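Local coordinates for acetoin utilization protein (Exiguobacterium sibiricum, PDB 2Q04) that is probably an acetyltransferase of the GNAT family, with a presumed role in acetoin utilization, at residues A[19-30]-A[56-67]; A[87-98]-A[127-135]. One frame throughout, in Å; residues are numbered along the deposited sequence.

Interaction 1: A[19-30]-A[56-67]; sequences VEIEGPVTSQIL and AALEEGRIIIAR
Glu22 and Arg67 meet because of their torsions. CG of Glu22 sits between its own backbone N and carbonyl carbon (chi1 63°), and the extended chain beyond it carries the carboxylate toward the partner strand. Arg67 starts anti to its N and then turns at chi3 (58°), which brings the guanidinium back over strand 19-23. The arginine grips side-on with two nitrogens. Arg67 NH2 reaches Glu22 OE1 at 3.1 Å in a salt bridge, and Arg67 NE bonds Glu22 OE2 at 3.2 Å. Both oxygens lie near the guanidinium plane but are met from above the carboxylate plane. CB of Glu20 packs over one guanidinium face, while Arg67 NH1 bonds Gly69 O, so the group is held in several directions.

The strands run antiparallel, with paired backbone bonds at Glu20-Arg67 and Glu22-Ile65. The peptide before Pro24 is cis, and Val25 N bonds Ile63 O at 2.9 Å. A water then bridges Val25 O and Ile63 N. Gly23 adopts backbone angles that call for glycine and lies close against Ile64. Apolar packing follows. Leu30 CD1 touches Ile63 CG2 at 3.7 Å, and its CD2 touches Ile65 CG2. Pro24 lies alongside the aliphatic part of Arg62, whose charged end pairs with Asp123.

Strand 19-23 is flanked by strands 8-12 and 62-68, and strand 71-79 follows beyond the latter. Ile21, Ile64 and Ala66 face helix 112-121. Leu30 and Ile63 pack against helix 45-56.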
loop_
_atom_site.group_PDB
_atom_site.type_symbol
_atom_site.label_atom_id
_atom_site.label_comp_id
_atom_site.label_asym_id
_atom_site.label_seq_id
_atom_site.Cartn_x
_atom_site.Cartn_y
_atom_site.Cartn_z
ATOM N N VAL A 19 4.899 -8.450 -17.545
ATOM C CA VAL A 19 3.771 -8.052 -16.701
ATOM C C VAL A 19 3.536 -6.558 -16.842
ATOM O O VAL A 19 4.470 -5.768 -16.752
ATOM C CB VAL A 19 4.047 -8.387 -15.176
ATOM C CG1 VAL A 19 2.857 -8.001 -14.321
ATOM C CG2 VAL A 19 4.378 -9.869 -14.999
ATOM N N GLU A 20 2.289 -6.173 -17.075
ATOM C CA GLU A 20 1.953 -4.771 -17.230
ATOM C C GLU A 20 1.650 -4.160 -15.881
ATOM O O GLU A 20 0.748 -4.621 -15.147
ATOM C CB GLU A 20 0.768 -4.593 -18.178
ATOM C CG GLU A 20 0.905 -5.359 -19.490
ATOM C CD GLU A 20 2.277 -5.189 -20.140
ATOM O OE1 GLU A 20 2.788 -4.049 -20.174
ATOM O OE2 GLU A 20 2.838 -6.199 -20.616
ATOM N N ILE A 21 2.430 -3.149 -15.528
ATOM C CA ILE A 21 2.283 -2.464 -14.264
ATOM C C ILE A 21 1.764 -1.072 -14.525
ATOM O O ILE A 21 2.458 -0.241 -15.097
ATOM C CB ILE A 21 3.607 -2.417 -13.520
ATOM C CG1 ILE A 21 4.056 -3.854 -13.215
ATOM C CG2 ILE A 21 3.468 -1.608 -12.219
ATOM C CD1 ILE A 21 5.338 -3.948 -12.568
ATOM N N GLU A 22 0.523 -0.822 -14.113
ATOM C CA GLU A 22 -0.162 0.372 -14.520
ATOM C C GLU A 22 -1.235 0.811 -13.529
ATOM O O GLU A 22 -1.824 -0.008 -12.820
ATOM C CB GLU A 22 -0.805 0.137 -15.881
ATOM C CG GLU A 22 -1.878 -0.971 -15.862
ATOM C CD GLU A 22 -2.349 -1.361 -17.233
ATOM O OE1 GLU A 22 -1.523 -1.395 -18.168
ATOM O OE2 GLU A 22 -3.542 -1.683 -17.373
ATOM N N GLY A 23 -1.532 2.109 -13.552
ATOM C CA GLY A 23 -2.602 2.676 -12.755
ATOM C C GLY A 23 -2.359 4.153 -12.508
ATOM O O GLY A 23 -1.325 4.689 -12.929
ATOM N N PRO A 24 -3.296 4.826 -11.780
ATOM C CA PRO A 24 -4.508 4.213 -11.205
ATOM C C PRO A 24 -5.525 3.746 -12.266
ATOM O O PRO A 24 -5.761 4.442 -13.269
ATOM C CB PRO A 24 -5.107 5.345 -10.335
ATOM C CG PRO A 24 -4.031 6.385 -10.231
ATOM C CD PRO A 24 -3.196 6.259 -11.444
ATOM N N VAL A 25 -6.099 2.564 -12.035
ATOM C CA VAL A 25 -7.084 1.963 -12.941
ATOM C C VAL A 25 -8.492 2.307 -12.463
ATOM O O VAL A 25 -8.785 2.226 -11.275
ATOM C CB VAL A 25 -6.931 0.405 -12.971
ATOM C CG1 VAL A 25 -7.887 -0.210 -13.963
ATOM C CG2 VAL A 25 -5.478 0.010 -13.293
ATOM N N THR A 26 -9.363 2.675 -13.391
ATOM C CA THR A 26 -10.732 3.051 -13.037
ATOM C C THR A 26 -11.514 1.836 -12.590
ATOM O O THR A 26 -11.165 0.705 -12.927
ATOM C CB THR A 26 -11.472 3.683 -14.214
ATOM O OG1 THR A 26 -11.606 2.723 -15.258
ATOM C CG2 THR A 26 -10.729 4.904 -14.728
ATOM N N SER A 27 -12.585 2.082 -11.835
ATOM C CA SER A 27 -13.468 1.019 -11.360
ATOM C C SER A 27 -14.048 0.231 -12.528
ATOM O O SER A 27 -14.056 -1.006 -12.512
ATOM C CB SER A 27 -14.612 1.616 -10.535
ATOM O OG SER A 27 -14.119 2.350 -9.447
ATOM N N GLN A 28 -14.544 0.956 -13.537
ATOM C CA GLN A 28 -15.167 0.338 -14.703
ATOM C C GLN A 28 -14.245 -0.693 -15.331
ATOM O O GLN A 28 -14.670 -1.806 -15.633
ATOM C CB GLN A 28 -15.539 1.405 -15.742
ATOM N N ILE A 29 -12.968 -0.327 -15.500
ATOM C CA ILE A 29 -11.994 -1.217 -16.131
ATOM C C ILE A 29 -11.575 -2.363 -15.185
ATOM O O ILE A 29 -11.430 -3.502 -15.617
ATOM C CB ILE A 29 -10.719 -0.433 -16.633
ATOM C CG1 ILE A 29 -10.988 0.235 -18.007
ATOM C CG2 ILE A 29 -9.537 -1.373 -16.779
ATOM C CD1 ILE A 29 -11.729 1.554 -17.939
ATOM N N LEU A 30 -11.390 -2.050 -13.901
ATOM C CA LEU A 30 -11.016 -3.082 -12.894
ATOM C C LEU A 30 -12.017 -4.222 -12.829
ATOM O O LEU A 30 -11.642 -5.368 -12.587
ATOM C CB LEU A 30 -10.890 -2.468 -11.502
ATOM C CG LEU A 30 -9.532 -1.899 -11.118
ATOM C CD1 LEU A 30 -9.571 -1.409 -9.676
ATOM C CD2 LEU A 30 -8.420 -2.945 -11.306
ATOM N N ALA A 56 -11.171 1.975 -6.028
ATOM C CA ALA A 56 -10.944 2.742 -7.258
ATOM C C ALA A 56 -12.029 3.786 -7.475
ATOM O O ALA A 56 -11.779 4.829 -8.073
ATOM C CB ALA A 56 -10.878 1.821 -8.433
ATOM N N ALA A 57 -13.236 3.496 -6.987
ATOM C CA ALA A 57 -14.381 4.397 -7.146
ATOM C C ALA A 57 -14.338 5.600 -6.189
ATOM O O ALA A 57 -15.114 6.537 -6.338
ATOM C CB ALA A 57 -15.682 3.626 -6.951
ATOM N N LEU A 58 -13.460 5.556 -5.193
ATOM C CA LEU A 58 -13.353 6.655 -4.231
ATOM C C LEU A 58 -12.680 7.873 -4.852
ATOM O O LEU A 58 -11.806 7.741 -5.725
ATOM C CB LEU A 58 -12.570 6.216 -2.998
ATOM C CG LEU A 58 -13.216 5.137 -2.134
ATOM C CD1 LEU A 58 -12.209 4.625 -1.099
ATOM C CD2 LEU A 58 -14.489 5.665 -1.453
ATOM N N GLU A 59 -13.047 9.052 -4.351
ATOM C CA GLU A 59 -12.490 10.309 -4.829
ATOM C C GLU A 59 -10.959 10.285 -4.784
ATOM O O GLU A 59 -10.300 10.626 -5.758
ATOM C CB GLU A 59 -13.021 11.474 -3.981
ATOM C CG GLU A 59 -12.824 12.850 -4.618
ATOM N N GLU A 60 -10.407 9.842 -3.657
ATOM C CA GLU A 60 -8.951 9.800 -3.476
ATOM C C GLU A 60 -8.342 8.420 -3.837
ATOM O O GLU A 60 -7.114 8.281 -3.947
ATOM C CB GLU A 60 -8.583 10.173 -2.026
ATOM C CG GLU A 60 -8.670 9.005 -0.997
ATOM C CD GLU A 60 -10.113 8.604 -0.634
ATOM O OE1 GLU A 60 -11.076 9.281 -1.085
ATOM O OE2 GLU A 60 -10.274 7.618 0.118
ATOM N N GLY A 61 -9.207 7.422 -4.037
ATOM C CA GLY A 61 -8.766 6.028 -4.232
ATOM C C GLY A 61 -7.908 5.788 -5.472
ATOM O O GLY A 61 -8.185 6.319 -6.537
ATOM N N ARG A 62 -6.868 4.961 -5.315
ATOM C CA ARG A 62 -5.986 4.584 -6.420
ATOM C C ARG A 62 -5.633 3.111 -6.339
ATOM O O ARG A 62 -5.128 2.626 -5.304
ATOM C CB ARG A 62 -4.698 5.399 -6.385
ATOM C CG ARG A 62 -4.909 6.853 -6.472
ATOM C CD ARG A 62 -3.629 7.577 -6.636
ATOM N NE ARG A 62 -3.861 8.994 -6.890
ATOM C CZ ARG A 62 -3.004 9.803 -7.516
ATOM N NH1 ARG A 62 -1.851 9.333 -7.983
ATOM N NH2 ARG A 62 -3.317 11.082 -7.703
ATOM N N ILE A 63 -5.864 2.401 -7.438
ATOM C CA ILE A 63 -5.490 0.998 -7.546
ATOM C C ILE A 63 -4.508 0.830 -8.712
ATOM O O ILE A 63 -4.857 1.046 -9.855
ATOM C CB ILE A 63 -6.735 0.092 -7.800
ATOM C CG1 ILE A 63 -7.759 0.216 -6.642
ATOM C CG2 ILE A 63 -6.306 -1.374 -7.998
ATOM C CD1 ILE A 63 -7.279 -0.350 -5.308
ATOM N N ILE A 64 -3.263 0.531 -8.388
ATOM C CA ILE A 64 -2.271 0.201 -9.388
ATOM C C ILE A 64 -2.137 -1.319 -9.408
ATOM O O ILE A 64 -2.095 -1.961 -8.346
ATOM C CB ILE A 64 -0.887 0.869 -9.074
ATOM C CG1 ILE A 64 -0.941 2.384 -9.358
ATOM C CG2 ILE A 64 0.231 0.228 -9.911
ATOM C CD1 ILE A 64 -1.899 3.160 -8.461
ATOM N N ILE A 65 -2.099 -1.897 -10.611
ATOM C CA ILE A 65 -2.137 -3.359 -10.766
ATOM C C ILE A 65 -0.947 -3.904 -11.534
ATOM O O ILE A 65 -0.364 -3.212 -12.354
ATOM C CB ILE A 65 -3.411 -3.800 -11.498
ATOM C CG1 ILE A 65 -3.447 -3.208 -12.930
ATOM C CG2 ILE A 65 -4.645 -3.384 -10.706
ATOM C CD1 ILE A 65 -4.581 -3.715 -13.766
ATOM N N ALA A 66 -0.558 -5.134 -11.199
ATOM C CA ALA A 66 0.379 -5.908 -12.003
ATOM C C ALA A 66 -0.459 -6.927 -12.738
ATOM O O ALA A 66 -1.151 -7.734 -12.114
ATOM C CB ALA A 66 1.397 -6.583 -11.138
ATOM N N ARG A 67 -0.397 -6.894 -14.068
ATOM C CA ARG A 67 -1.391 -7.548 -14.886
ATOM C C ARG A 67 -0.784 -8.348 -16.049
ATOM O O ARG A 67 0.222 -7.955 -16.632
ATOM C CB ARG A 67 -2.352 -6.479 -15.435
ATOM C CG ARG A 67 -3.426 -6.997 -16.328
ATOM C CD ARG A 67 -4.309 -5.858 -16.861
ATOM N NE ARG A 67 -3.547 -4.841 -17.612
ATOM C CZ ARG A 67 -3.055 -5.018 -18.853
ATOM N NH1 ARG A 67 -3.138 -6.193 -19.448
ATOM N NH2 ARG A 67 -2.418 -4.030 -19.462
HETATM O O HOH W 1 -7.841 3.318 -9.277
#

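Interaction 2: A[87-98]-A[127-135]; sequences WSEGNNPYILEL and EHYLILTTE. With CA (calcium ion), chain H; CA (calcium ion), chain G; EDO (1,2-ethanediol), chain J.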
loop_
_atom_site.group_PDB
_atom_site.type_symbol
_atom_site.label_atom_id
_atom_site.label_comp_id
_atom_site.label_asym_id
_atom_site.label_seq_id
_atom_site.Cartn_x
_atom_site.Cartn_y
_atom_site.Cartn_z
ATOM N N TRP A 87 -5.275 6.208 12.466
ATOM C CA TRP A 87 -4.595 6.982 11.424
ATOM C C TRP A 87 -5.515 8.004 10.697
ATOM O O TRP A 87 -5.029 8.858 9.970
ATOM C CB TRP A 87 -3.937 6.026 10.415
ATOM C CG TRP A 87 -3.216 4.936 11.091
ATOM C CD1 TRP A 87 -3.609 3.630 11.186
ATOM C CD2 TRP A 87 -2.076 5.071 11.938
ATOM N NE1 TRP A 87 -2.744 2.932 11.987
ATOM C CE2 TRP A 87 -1.794 3.794 12.469
ATOM C CE3 TRP A 87 -1.249 6.143 12.285
ATOM C CZ2 TRP A 87 -0.718 3.562 13.332
ATOM C CZ3 TRP A 87 -0.179 5.909 13.135
ATOM C CH2 TRP A 87 0.072 4.628 13.652
ATOM N N SER A 88 -6.827 7.951 10.973
ATOM C CA SER A 88 -7.783 8.836 10.312
ATOM C C SER A 88 -8.217 10.007 11.196
ATOM O O SER A 88 -9.013 10.832 10.776
ATOM C CB SER A 88 -9.022 8.047 9.869
ATOM O OG SER A 88 -9.729 7.533 10.979
ATOM N N GLU A 89 -7.690 10.081 12.409
ATOM C CA GLU A 89 -8.075 11.154 13.340
ATOM C C GLU A 89 -7.774 12.550 12.776
ATOM O O GLU A 89 -6.814 12.735 12.022
ATOM C CB GLU A 89 -7.357 10.992 14.670
ATOM C CG GLU A 89 -7.985 10.021 15.600
ATOM C CD GLU A 89 -7.498 10.183 17.019
ATOM O OE1 GLU A 89 -6.692 11.109 17.280
ATOM O OE2 GLU A 89 -7.940 9.405 17.879
ATOM N N GLY A 90 -8.588 13.526 13.164
ATOM C CA GLY A 90 -8.373 14.905 12.755
ATOM C C GLY A 90 -8.812 15.169 11.332
ATOM O O GLY A 90 -9.163 14.249 10.596
ATOM N N ASN A 91 -8.788 16.437 10.945
ATOM C CA ASN A 91 -9.200 16.841 9.617
ATOM C C ASN A 91 -7.996 17.150 8.755
ATOM O O ASN A 91 -7.714 18.311 8.460
ATOM C CB ASN A 91 -10.102 18.067 9.703
ATOM C CG ASN A 91 -10.587 18.520 8.367
ATOM O OD1 ASN A 91 -10.369 17.856 7.355
ATOM N ND2 ASN A 91 -11.248 19.664 8.341
ATOM N N ASN A 92 -7.290 16.107 8.335
ATOM C CA ASN A 92 -6.103 16.274 7.513
ATOM C C ASN A 92 -6.210 15.481 6.198
ATOM O O ASN A 92 -5.927 14.277 6.170
ATOM C CB ASN A 92 -4.864 15.842 8.290
ATOM C CG ASN A 92 -3.583 16.309 7.645
ATOM O OD1 ASN A 92 -3.512 16.477 6.433
ATOM N ND2 ASN A 92 -2.559 16.508 8.451
ATOM N N PRO A 93 -6.581 16.173 5.092
ATOM C CA PRO A 93 -6.731 15.536 3.782
ATOM C C PRO A 93 -5.390 15.261 3.047
ATOM O O PRO A 93 -5.402 14.746 1.917
ATOM C CB PRO A 93 -7.569 16.548 3.001
ATOM C CG PRO A 93 -7.236 17.862 3.607
ATOM C CD PRO A 93 -6.899 17.615 5.047
ATOM N N TYR A 94 -4.258 15.607 3.679
ATOM C CA TYR A 94 -2.932 15.361 3.085
ATOM C C TYR A 94 -2.337 14.040 3.568
ATOM O O TYR A 94 -1.222 13.688 3.202
ATOM C CB TYR A 94 -1.976 16.507 3.414
ATOM C CG TYR A 94 -2.406 17.845 2.844
ATOM C CD1 TYR A 94 -2.176 18.157 1.509
ATOM C CD2 TYR A 94 -3.036 18.791 3.639
ATOM C CE1 TYR A 94 -2.571 19.355 0.984
ATOM C CE2 TYR A 94 -3.427 19.989 3.128
ATOM C CZ TYR A 94 -3.195 20.275 1.790
ATOM O OH TYR A 94 -3.587 21.487 1.265
ATOM N N ILE A 95 -3.076 13.320 4.404
ATOM C CA ILE A 95 -2.633 12.024 4.875
ATOM C C ILE A 95 -3.373 10.907 4.128
ATOM O O ILE A 95 -4.605 10.812 4.175
ATOM C CB ILE A 95 -2.807 11.883 6.407
ATOM C CG1 ILE A 95 -1.811 12.806 7.121
ATOM C CG2 ILE A 95 -2.580 10.423 6.847
ATOM C CD1 ILE A 95 -1.882 12.758 8.624
ATOM N N LEU A 96 -2.601 10.096 3.402
ATOM C CA LEU A 96 -3.135 9.036 2.572
ATOM C C LEU A 96 -2.568 7.710 3.043
ATOM O O LEU A 96 -1.443 7.653 3.512
ATOM C CB LEU A 96 -2.727 9.281 1.116
ATOM C CG LEU A 96 -3.444 8.480 0.034
ATOM C CD1 LEU A 96 -4.911 8.869 -0.049
ATOM C CD2 LEU A 96 -2.767 8.703 -1.299
ATOM N N GLU A 97 -3.346 6.646 2.933
ATOM C CA GLU A 97 -2.860 5.335 3.334
ATOM C C GLU A 97 -2.625 4.416 2.140
ATOM O O GLU A 97 -3.461 4.304 1.259
ATOM C CB GLU A 97 -3.818 4.659 4.329
ATOM C CG GLU A 97 -3.247 3.332 4.912
ATOM C CD GLU A 97 -4.260 2.541 5.717
ATOM O OE1 GLU A 97 -5.402 3.005 5.857
ATOM O OE2 GLU A 97 -3.914 1.433 6.180
ATOM N N LEU A 98 -1.435 3.840 2.090
ATOM C CA LEU A 98 -1.165 2.736 1.227
ATOM C C LEU A 98 -1.803 1.555 1.906
ATOM O O LEU A 98 -1.278 1.039 2.891
ATOM C CB LEU A 98 0.360 2.533 1.085
ATOM C CG LEU A 98 0.891 1.516 0.052
ATOM C CD1 LEU A 98 2.410 1.606 -0.019
ATOM C CD2 LEU A 98 0.461 0.076 0.376
ATOM N N GLU A 127 3.450 13.564 -4.300
ATOM C CA GLU A 127 4.387 14.378 -3.525
ATOM C C GLU A 127 3.670 15.332 -2.588
ATOM O O GLU A 127 4.292 15.921 -1.706
ATOM C CB GLU A 127 5.315 15.163 -4.455
ATOM C CG GLU A 127 6.261 14.283 -5.289
ATOM C CD GLU A 127 7.321 13.534 -4.432
ATOM O OE1 GLU A 127 7.345 13.718 -3.189
ATOM O OE2 GLU A 127 8.129 12.778 -5.017
ATOM N N HIS A 128 2.357 15.478 -2.770
ATOM C CA HIS A 128 1.560 16.366 -1.930
ATOM C C HIS A 128 0.970 15.638 -0.718
ATOM O O HIS A 128 0.340 16.259 0.142
ATOM C CB HIS A 128 0.445 16.999 -2.749
ATOM C CG HIS A 128 0.937 17.892 -3.842
ATOM N ND1 HIS A 128 1.092 19.253 -3.679
ATOM C CD2 HIS A 128 1.333 17.617 -5.108
ATOM C CE1 HIS A 128 1.548 19.778 -4.802
ATOM N NE2 HIS A 128 1.704 18.808 -5.683
ATOM N N TYR A 129 1.194 14.328 -0.645
ATOM C CA TYR A 129 0.647 13.519 0.444
ATOM C C TYR A 129 1.720 12.975 1.343
ATOM O O TYR A 129 2.853 12.750 0.920
ATOM C CB TYR A 129 -0.161 12.346 -0.113
ATOM C CG TYR A 129 -1.420 12.750 -0.819
ATOM C CD1 TYR A 129 -2.603 12.945 -0.115
ATOM C CD2 TYR A 129 -1.439 12.918 -2.188
ATOM C CE1 TYR A 129 -3.769 13.306 -0.765
ATOM C CE2 TYR A 129 -2.593 13.286 -2.849
ATOM C CZ TYR A 129 -3.756 13.483 -2.138
ATOM O OH TYR A 129 -4.911 13.854 -2.805
ATOM N N LEU A 130 1.372 12.827 2.614
ATOM C CA LEU A 130 2.124 12.013 3.523
ATOM C C LEU A 130 1.468 10.616 3.471
ATOM O O LEU A 130 0.306 10.442 3.893
ATOM C CB LEU A 130 2.075 12.602 4.955
ATOM C CG LEU A 130 2.997 11.943 5.999
ATOM C CD1 LEU A 130 3.241 12.874 7.210
ATOM C CD2 LEU A 130 2.434 10.597 6.452
ATOM N N ILE A 131 2.167 9.658 2.862
ATOM C CA ILE A 131 1.608 8.322 2.643
ATOM C C ILE A 131 2.117 7.343 3.701
ATOM O O ILE A 131 3.283 6.963 3.698
ATOM C CB ILE A 131 1.962 7.787 1.212
ATOM C CG1 ILE A 131 1.544 8.808 0.147
ATOM C CG2 ILE A 131 1.275 6.419 0.948
ATOM C CD1 ILE A 131 2.122 8.529 -1.236
ATOM N N LEU A 132 1.243 6.960 4.612
ATOM C CA LEU A 132 1.603 6.028 5.649
ATOM C C LEU A 132 1.067 4.657 5.314
ATOM O O LEU A 132 0.197 4.518 4.471
ATOM C CB LEU A 132 1.077 6.511 7.027
ATOM C CG LEU A 132 -0.457 6.685 7.252
ATOM C CD1 LEU A 132 -1.170 5.342 7.440
ATOM C CD2 LEU A 132 -0.702 7.569 8.463
ATOM N N THR A 133 1.610 3.640 5.961
ATOM C CA THR A 133 1.152 2.267 5.755
ATOM C C THR A 133 1.422 1.437 7.007
ATOM O O THR A 133 2.354 1.720 7.759
ATOM C CB THR A 133 1.866 1.589 4.485
ATOM O OG1 THR A 133 1.019 0.583 3.932
ATOM C CG2 THR A 133 3.181 0.974 4.857
ATOM N N THR A 134 0.587 0.436 7.231
ATOM C CA THR A 134 0.735 -0.456 8.366
ATOM C C THR A 134 0.860 -1.876 7.881
ATOM O O THR A 134 0.140 -2.289 6.975
ATOM C CB THR A 134 -0.473 -0.381 9.273
ATOM O OG1 THR A 134 -1.662 -0.597 8.499
ATOM C CG2 THR A 134 -0.550 0.973 9.949
ATOM N N GLU A 135 1.779 -2.631 8.486
ATOM C CA GLU A 135 2.004 -4.045 8.120
ATOM C C GLU A 135 2.012 -4.907 9.382
ATOM O O GLU A 135 2.741 -4.624 10.317
ATOM C CB GLU A 135 3.335 -4.195 7.363
ATOM C CG GLU A 135 3.302 -3.661 5.905
ATOM C CD GLU A 135 2.502 -4.566 4.953
ATOM O OE1 GLU A 135 2.374 -5.767 5.249
ATOM O OE2 GLU A 135 2.003 -4.066 3.905
HETATM CA CA CA H . -8.889 12.531 8.895
HETATM CA CA CA G . -1.717 -2.346 5.385
HETATM C C1 EDO J . 2.039 -8.955 2.538
HETATM O O1 EDO J . 2.981 -7.940 2.953
HETATM C C2 EDO J . 0.655 -8.358 2.382
HETATM O O2 EDO J . -0.323 -9.395 2.430
HETATM O O HOH W 2 -1.684 0.297 5.566
HETATM O O HOH W 3 0.306 -1.973 4.082
HETATM O O HOH W 4 -3.898 -3.172 6.791
#
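Backbone hydrogen bonds between Tyr94-Leu98 and Leu130-Leu132 set the parallel register. Leu130 N bonds Tyr94 O, Leu96 N bonds Leu130 O, Leu132 N bonds Leu96 O, and Leu98 N bonds Leu132 O. The strand segments are twisted by 38°. Just before the pairing, Asn92 OD1 accepts from Tyr94 N in an Asx turn.

Polar side chains act at the C-terminal end. Thr133 OG1 lies anti to its backbone N (chi1 -153°), a position from which it donates to Leu98 O at 2.6 Å. A water gives hydrogen bonds to Glu97 OE2 and to Leu98 O and accepts from Thr134 N, so one molecule links the two strands. A second water donates to Thr133 OG1 and Glu135 OE2.

Both waters bind a calcium ion, which Thr134 O also holds at 2.5 Å and Gly99 O completes from the protein side. A different calcium is bound by Ser88 O and Gly90 O in the loop before strand 95-103.

Apolar contacts lie on both faces. Leu132 spreads its two methyls: CD2 meets Ile95 CG2 at 3.8 Å, and CD1 meets Glu97 CG at the same distance. Trp87 CB lies near both methyls, and Trp87 NE1 is 3.6 Å from Thr134 CG2. On the other face, Leu96 CD2 lies over one face of the Tyr129 ring, offset toward the rim. Leu98 CB packs on Ile131 CG2.

Strand 95-103, helix 112-121 and strand 130-135 form a beta-alpha-beta unit. At the C-terminal end a water, not a direct bond, joins Leu98 O to Thr134 N. This is consistent with the splay between the two parallel strands of GNAT proteins, where relatives bind acetyl-CoA.

In the fold
From the N terminus, the chain makes strand 8-12 and then strand 19-23. Interaction 1 closes a loop containing helix 45-56 when strand 62-68 returns antiparallel beside 19-23. Strand 71-79 then leads on to segment 87-98. Interaction 2 closes a second loop, through helix 112-121, when segment 127-135 comes back parallel. The two contacts follow in series and neither nest nor cross. Their centres lie about 19 Å apart in one mixed sheet, with strand 71-79 between strands 62-68 and 95-103. They also touch directly, where Glu60 CG packs on Leu96 CD1 at 3.9 Å. Together they tie the N-terminal strands to the central beta-alpha-beta unit.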